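Conk-C1 (Conus cocceus, PDB 6YHT) blocks potassium channels, apparently by a molecular lid mechanism, as a cone snail venom peptide of the Kunitz family. Local coordinates at residues H48-D51 against C52-C56. Numbering follows the deposited sequence.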
loop_
_atom_site.group_PDB
_atom_site.type_symbol
_atom_site.label_atom_id
_atom_site.label_comp_id
_atom_site.label_asym_id
_atom_site.label_seq_id
_atom_site.Cartn_x
_atom_site.Cartn_y
_atom_site.Cartn_z
ATOM N N HIS A 48 6.806 -0.545 -5.354
ATOM C CA HIS A 48 6.950 0.515 -6.331
ATOM C C HIS A 48 5.593 1.014 -6.772
ATOM O O HIS A 48 4.580 0.314 -6.670
ATOM C CB HIS A 48 7.747 0.057 -7.562
ATOM C CG HIS A 48 9.208 0.002 -7.307
ATOM N ND1 HIS A 48 9.883 -1.184 -7.145
ATOM C CD2 HIS A 48 10.111 0.985 -7.112
ATOM C CE1 HIS A 48 11.149 -0.927 -6.894
ATOM N NE2 HIS A 48 11.317 0.379 -6.865
ATOM N N THR A 49 5.613 2.244 -7.294
ATOM C CA THR A 49 4.389 2.886 -7.739
ATOM C C THR A 49 3.794 2.145 -8.915
ATOM O O THR A 49 2.579 1.933 -8.973
ATOM C CB THR A 49 4.678 4.338 -8.109
ATOM O OG1 THR A 49 5.232 5.009 -6.972
ATOM C CG2 THR A 49 3.412 5.039 -8.517
ATOM N N PHE A 50 4.639 1.733 -9.859
ATOM C CA PHE A 50 4.152 0.983 -11.008
ATOM C C PHE A 50 3.343 -0.243 -10.578
ATOM O O PHE A 50 2.271 -0.524 -11.127
ATOM C CB PHE A 50 5.327 0.562 -11.892
ATOM C CG PHE A 50 4.919 -0.364 -12.993
ATOM C CD1 PHE A 50 4.269 0.123 -14.103
ATOM C CD2 PHE A 50 5.153 -1.721 -12.902
ATOM C CE1 PHE A 50 3.870 -0.724 -15.114
ATOM C CE2 PHE A 50 4.759 -2.570 -13.907
ATOM C CZ PHE A 50 4.123 -2.075 -15.013
ATOM N N ASP A 51 3.854 -0.997 -9.606
ATOM C CA ASP A 51 3.137 -2.174 -9.121
ATOM C C ASP A 51 1.725 -1.801 -8.708
ATOM O O ASP A 51 0.754 -2.491 -9.038
ATOM C CB ASP A 51 3.863 -2.783 -7.922
ATOM C CG ASP A 51 5.336 -2.939 -8.149
ATOM O OD1 ASP A 51 5.807 -2.663 -9.266
ATOM O OD2 ASP A 51 6.019 -3.349 -7.192
ATOM N N CYS A 52 1.601 -0.699 -7.977
ATOM C CA CYS A 52 0.306 -0.267 -7.491
ATOM C C CYS A 52 -0.585 0.150 -8.647
ATOM O O CYS A 52 -1.702 -0.358 -8.799
ATOM C CB CYS A 52 0.503 0.877 -6.490
ATOM S SG CYS A 52 -1.027 1.535 -5.859
ATOM N N GLN A 53 -0.095 1.059 -9.491
ATOM C CA GLN A 53 -0.915 1.554 -10.588
ATOM C C GLN A 53 -1.332 0.445 -11.521
ATOM O O GLN A 53 -2.451 0.468 -12.042
ATOM C CB GLN A 53 -0.165 2.618 -11.370
ATOM C CG GLN A 53 0.313 3.707 -10.483
ATOM C CD GLN A 53 0.778 4.894 -11.256
ATOM O OE1 GLN A 53 1.655 4.776 -12.112
ATOM N NE2 GLN A 53 0.181 6.056 -10.978
ATOM N N HIS A 54 -0.461 -0.534 -11.739
ATOM C CA HIS A 54 -0.801 -1.622 -12.642
ATOM C C HIS A 54 -1.821 -2.572 -12.035
ATOM O O HIS A 54 -2.595 -3.189 -12.771
ATOM C CB HIS A 54 0.464 -2.384 -13.034
ATOM C CG HIS A 54 0.269 -3.313 -14.184
ATOM N ND1 HIS A 54 0.124 -2.871 -15.480
ATOM C CD2 HIS A 54 0.205 -4.663 -14.234
ATOM C CE1 HIS A 54 -0.025 -3.912 -16.282
ATOM N NE2 HIS A 54 0.023 -5.008 -15.550
ATOM N N THR A 55 -1.846 -2.708 -10.711
ATOM C CA THR A 55 -2.780 -3.620 -10.057
ATOM C C THR A 55 -4.151 -2.992 -9.835
ATOM O O THR A 55 -5.180 -3.651 -10.010
ATOM C CB THR A 55 -2.208 -4.076 -8.717
ATOM O OG1 THR A 55 -0.913 -4.636 -8.929
ATOM C CG2 THR A 55 -3.093 -5.109 -8.068
ATOM N N CYS A 56 -4.196 -1.721 -9.457
ATOM C CA CYS A 56 -5.442 -1.098 -9.036
ATOM C C CYS A 56 -5.907 -0.010 -9.994
ATOM O O CYS A 56 -6.936 0.623 -9.751
ATOM C CB CYS A 56 -5.281 -0.556 -7.616
ATOM S SG CYS A 56 -4.949 -1.839 -6.385
#
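Phe50 and His54 pair on the outer side of the short C-terminal helix of this Kunitz fold, residues 49-56. The two rings sit one turn apart and point the same way. Their planes are nearly parallel, at 22°, but slid apart, with centroids 5.3 Å from each other, so they barely overlap. The touch is made at Phe50 CZ, which lies 4.1 Å from His54 ND1. His54 CB also covers the rim of one Phe50 face. Both residues carry CG anti to the backbone N, which sends the rings out side by side.

Thr49 offers its methyl group: CG2 packs alongside the extended Gln53 chain, 3.8 Å from Gln53 CD. Gln53 CG also rests against the Thr49 carbonyl oxygen.

Backbone bonds between residues four apart define the helix. Gln53 N to Thr49 O is 2.9 Å and almost straight, at 174°. His54 N donates to Phe50 O at 2.8 Å. The bond from Cys52 N to the carbonyl of the N-cap residue His48 is weak. Asp51 OD2 lies back over this end and takes a weak bond from His48 N.

On the inner side, Cys52 packs on Ile22 and Tyr24 of strand 19-25. Its disulfide to Cys31 and that of Cys56 to Cys6 tie the helix to the rest of the fold, as in other Kunitz domains.

Asp51 O accepts two bonds from one residue. Thr55 N and Thr55 OG1 approach from opposite faces of the carbonyl plane, and the hydroxyl bond, Thr55 OG1 to Asp51 O, is 2.7 Å long.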